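Local coordinates for xylan esterase 1 (Thermoanaerobacterium sp. 'JW/SL YS485', PDB 3FCY), which probably removes acetyl groups from xylan and related substrates as a carbohydrate esterase of family CE7, built on the alpha/beta-hydrolase fold, at residues D255-R258 with R263-R266; S149-G154 with I164-D169. One frame throughout, in Å; residues are numbered along the deposited sequence.

How the interactions relate
Interaction 1 lies toward the periphery, its centre about 27 Å from the centre of the chain, and is partly buried; interaction 2, its centre about 16 Å from the centre of the chain, is a buried contact. The first joins helix 251-260 to the connection leading into helix 267-274, through a ring stack and an arginine-tyrosine hydrogen bond. The second ties together two parts of the long loop between strand 136-140 and helix 176-192, through a long, water-bridged ion pair and little packing. They meet at Tyr-256, whose OH makes a probable hydrogen bond to Asp-169 and whose ring packs on Leu-168. Each also faces another subunit, a different one in each case.

Interaction 1 (D255-R258 with R263-R266); sequences DYFR and RHER
Tyr-256 and Phe-257 of helix 251-260 meet Arg-266 and His-264 of the following loop in an aromatic and polar contact at the junction with helix 267-274. The rings of Phe-257 and His-264 lie face over face as an offset stack, with centroids 3.9 Å apart and planes only 16° from parallel. The imidazole is slid toward the CD1 corner of the phenyl ring, with NE2 of His-264 3.4 Å from both CG and CD1 of Phe-257, while CE1 lies over the ring centre. In Phe-257, CG is anti to the carbonyl carbon (chi1 -82°), which brings the ring against the imidazole face. His-264 is held at both nitrogens: ND1 bonds Glu-267, and NE2 bonds Asp-324 of the second subunit, so the stacked ring also belongs to the subunit interface. Beside the stack, the guanidinium of Arg-266 reaches the phenol with its edge. NH2 donates to OH of Tyr-256 at 2.9 Å in a nearly straight bond (165°), the oxygen lying in the guanidinium plane; NH1 adds a weak bond. That oxygen also bonds Asp-169, its strongest polar partner, so the phenol links the arginine to a carboxylate; NH2 of Arg-266 bonds the carbonyl of Phe-260. Arg-266 sits at the N-cap position of helix 267-274, in a short helix-loop-helix connection within the helical insertion between strands 226-230 and 289-295 of the alpha/beta-hydrolase sheet.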
# COMPACT_ATOMS: atom_id res chain seq x y z
N ASP A 255 -21.46 -0.25 -0.74
CA ASP A 255 -21.87 1.13 -1.04
C ASP A 255 -23.38 1.27 -0.87
O ASP A 255 -23.86 2.26 -0.31
CB ASP A 255 -21.51 1.52 -2.47
CG ASP A 255 -20.00 1.61 -2.71
OD1 ASP A 255 -19.23 1.61 -1.73
OD2 ASP A 255 -19.60 1.69 -3.89
N TYR A 256 -24.12 0.29 -1.37
CA TYR A 256 -25.57 0.32 -1.27
C TYR A 256 -26.04 0.47 0.17
O TYR A 256 -26.82 1.38 0.48
CB TYR A 256 -26.20 -0.94 -1.87
CG TYR A 256 -27.70 -0.89 -1.77
CD1 TYR A 256 -28.45 -0.16 -2.69
CD2 TYR A 256 -28.36 -1.49 -0.70
CE1 TYR A 256 -29.83 -0.03 -2.55
CE2 TYR A 256 -29.74 -1.37 -0.55
CZ TYR A 256 -30.47 -0.64 -1.48
OH TYR A 256 -31.83 -0.52 -1.32
N PHE A 257 -25.59 -0.42 1.04
CA PHE A 257 -25.99 -0.36 2.44
C PHE A 257 -25.56 0.93 3.12
O PHE A 257 -26.33 1.55 3.85
CB PHE A 257 -25.43 -1.57 3.20
CG PHE A 257 -26.25 -2.82 3.04
CD1 PHE A 257 -27.48 -2.94 3.68
CD2 PHE A 257 -25.81 -3.86 2.23
CE1 PHE A 257 -28.26 -4.09 3.52
CE2 PHE A 257 -26.58 -5.01 2.05
CZ PHE A 257 -27.81 -5.13 2.70
N ARG A 258 -24.32 1.35 2.87
CA ARG A 258 -23.80 2.58 3.47
C ARG A 258 -24.68 3.78 3.15
O ARG A 258 -24.92 4.64 4.00
CB ARG A 258 -22.37 2.85 2.99
CG ARG A 258 -21.30 1.99 3.67
CD ARG A 258 -19.93 2.18 3.02
NE ARG A 258 -19.40 3.53 3.15
CZ ARG A 258 -18.70 3.98 4.20
NH1 ARG A 258 -18.44 3.17 5.22
NH2 ARG A 258 -18.26 5.23 4.22
N ARG A 263 -28.00 1.00 8.79
CA ARG A 263 -28.12 0.14 9.96
C ARG A 263 -28.71 -1.23 9.63
O ARG A 263 -29.09 -1.99 10.53
CB ARG A 263 -28.94 0.84 11.05
CG ARG A 263 -28.26 2.11 11.56
CD ARG A 263 -28.71 2.49 12.96
NE ARG A 263 -30.16 2.58 13.07
CZ ARG A 263 -30.92 3.38 12.33
NH1 ARG A 263 -30.37 4.16 11.41
NH2 ARG A 263 -32.23 3.41 12.51
N HIS A 264 -28.77 -1.53 8.34
CA HIS A 264 -29.27 -2.82 7.85
C HIS A 264 -30.67 -3.20 8.32
O HIS A 264 -30.91 -4.34 8.73
CB HIS A 264 -28.28 -3.93 8.22
CG HIS A 264 -27.05 -3.93 7.37
ND1 HIS A 264 -26.55 -5.08 6.79
CD2 HIS A 264 -26.22 -2.93 7.00
CE1 HIS A 264 -25.47 -4.78 6.08
NE2 HIS A 264 -25.25 -3.48 6.20
N GLU A 265 -31.59 -2.26 8.24
CA GLU A 265 -32.97 -2.50 8.65
C GLU A 265 -33.72 -3.26 7.56
O GLU A 265 -34.80 -3.80 7.80
CB GLU A 265 -33.66 -1.18 8.96
CG GLU A 265 -33.14 -0.50 10.22
CD GLU A 265 -33.78 0.85 10.48
OE1 GLU A 265 -33.67 1.35 11.62
OE2 GLU A 265 -34.39 1.41 9.54
N ARG A 266 -33.16 -3.29 6.35
CA ARG A 266 -33.79 -3.98 5.23
C ARG A 266 -32.85 -5.04 4.65
O ARG A 266 -32.99 -5.44 3.50
CB ARG A 266 -34.16 -2.98 4.13
CG ARG A 266 -35.07 -1.85 4.62
CD ARG A 266 -35.44 -0.90 3.50
NE ARG A 266 -34.28 -0.18 2.96
CZ ARG A 266 -33.79 -0.36 1.74
NH1 ARG A 266 -34.35 -1.24 0.91
NH2 ARG A 266 -32.76 0.37 1.33

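Interaction 2 (S149-G154 with I164-D169); sequences SQDVGG and IIRGLD
Asp-151 and Arg-166 face each other across two parts of one long loop, linked chiefly by water. OD2 of Asp-151 and NH1 of Arg-166 are 3.9 Å apart, a long salt bridge, and a water beside it donates to OD2 at 2.7 Å and accepts from NH1 at 2.8 Å. The water lies in the guanidinium plane, at its edge, and the carboxylate is turned only 19° from that plane. Asp-151 has CG anti to the backbone N, which carries OD2 toward the arginine. Arg-166 starts likewise (chi1 -170°), then bends at chi2 and chi3, which swings its guanidinium round so that NH1 faces OD2. OD1 of Asp-151 accepts from N of Gly-153 at 3.0 Å, closing an Asx turn in which the N-H comes from above the carboxylate plane. In the type II beta turn from Ile-165 to Leu-168, Gly-167 takes a positive phi at which a CB would press on the carbonyl O of Arg-166. The Arg-166 side chain is about 7 Å from that of Tyr-117, a predicted substrate-binding residue, placing the contact near the probable substrate site. Replacing Asp-151 by an alanine would probably deprive the guanidinium of this nearby negative charge and the bridging water of its carboxylate acceptor, and release the Gly-153 N-H. At this subunit interface Thr-159 of the third subunit joins both side chains, its hydroxyl bonding OD2 and its carbonyl accepting from NH2.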
# COMPACT_ATOMS: atom_id res chain seq x y z
N SER A 149 -22.72 -2.81 -26.38
CA SER A 149 -24.10 -3.19 -26.08
C SER A 149 -24.78 -2.09 -25.29
O SER A 149 -24.19 -1.49 -24.39
CB SER A 149 -24.15 -4.51 -25.31
OG SER A 149 -23.82 -5.59 -26.16
N GLN A 150 -26.03 -1.83 -25.64
CA GLN A 150 -26.81 -0.78 -25.01
C GLN A 150 -27.56 -1.13 -23.72
O GLN A 150 -28.11 -2.22 -23.58
CB GLN A 150 -27.78 -0.22 -26.06
CG GLN A 150 -28.93 0.62 -25.55
CD GLN A 150 -29.86 1.03 -26.68
OE1 GLN A 150 -30.07 0.27 -27.63
NE2 GLN A 150 -30.43 2.23 -26.59
N ASP A 151 -27.56 -0.17 -22.79
CA ASP A 151 -28.28 -0.27 -21.53
C ASP A 151 -29.25 0.91 -21.63
O ASP A 151 -28.84 2.07 -21.50
CB ASP A 151 -27.34 -0.06 -20.33
CG ASP A 151 -28.09 0.07 -19.00
OD1 ASP A 151 -29.30 -0.24 -18.95
OD2 ASP A 151 -27.46 0.48 -17.99
N VAL A 152 -30.51 0.60 -21.90
CA VAL A 152 -31.53 1.64 -22.06
C VAL A 152 -31.86 2.34 -20.74
O VAL A 152 -32.56 3.35 -20.73
CB VAL A 152 -32.84 1.06 -22.67
CG1 VAL A 152 -32.57 0.54 -24.07
CG2 VAL A 152 -33.39 -0.05 -21.78
N GLY A 153 -31.35 1.80 -19.64
CA GLY A 153 -31.61 2.39 -18.34
C GLY A 153 -33.09 2.49 -18.01
O GLY A 153 -33.84 1.54 -18.22
N GLY A 154 -33.50 3.64 -17.49
CA GLY A 154 -34.89 3.83 -17.13
C GLY A 154 -35.21 3.20 -15.79
O GLY A 154 -36.30 2.68 -15.59
N ILE A 164 -24.78 -4.67 -10.41
CA ILE A 164 -25.44 -5.62 -9.52
C ILE A 164 -26.60 -4.95 -8.78
O ILE A 164 -27.67 -5.53 -8.65
CB ILE A 164 -24.46 -6.18 -8.47
CG1 ILE A 164 -23.37 -7.00 -9.17
CG2 ILE A 164 -25.21 -7.04 -7.45
CD1 ILE A 164 -22.34 -7.58 -8.22
N ILE A 165 -26.37 -3.73 -8.28
CA ILE A 165 -27.40 -2.99 -7.56
C ILE A 165 -28.21 -2.09 -8.48
O ILE A 165 -29.08 -1.36 -8.02
CB ILE A 165 -26.80 -2.12 -6.43
CG1 ILE A 165 -25.85 -1.07 -7.01
CG2 ILE A 165 -26.07 -3.00 -5.42
CD1 ILE A 165 -25.38 -0.04 -6.00
N ARG A 166 -27.92 -2.13 -9.78
CA ARG A 166 -28.64 -1.30 -10.74
C ARG A 166 -30.09 -1.80 -10.85
O ARG A 166 -30.34 -2.92 -11.29
CB ARG A 166 -27.95 -1.36 -12.11
CG ARG A 166 -28.46 -0.35 -13.14
CD ARG A 166 -28.27 1.10 -12.67
NE ARG A 166 -26.88 1.40 -12.36
CZ ARG A 166 -25.94 1.71 -13.26
NH1 ARG A 166 -26.24 1.77 -14.55
NH2 ARG A 166 -24.69 1.92 -12.86
N GLY A 167 -31.04 -0.95 -10.44
CA GLY A 167 -32.44 -1.32 -10.48
C GLY A 167 -32.87 -2.05 -9.21
O GLY A 167 -34.00 -2.55 -9.12
N LEU A 168 -31.98 -2.10 -8.23
CA LEU A 168 -32.28 -2.77 -6.97
C LEU A 168 -33.42 -2.09 -6.19
O LEU A 168 -34.20 -2.77 -5.51
CB LEU A 168 -31.02 -2.84 -6.10
CG LEU A 168 -31.12 -3.60 -4.77
CD1 LEU A 168 -31.54 -5.05 -5.01
CD2 LEU A 168 -29.77 -3.56 -4.07
N ASP A 169 -33.53 -0.77 -6.29
CA ASP A 169 -34.61 -0.04 -5.60
C ASP A 169 -35.83 0.13 -6.50
O ASP A 169 -36.78 0.82 -6.15
CB ASP A 169 -34.15 1.35 -5.14
CG ASP A 169 -33.20 1.30 -3.96
OD1 ASP A 169 -33.33 0.39 -3.11
OD2 ASP A 169 -32.33 2.19 -3.87
O HOH W 1 -28.65 1.70 -15.93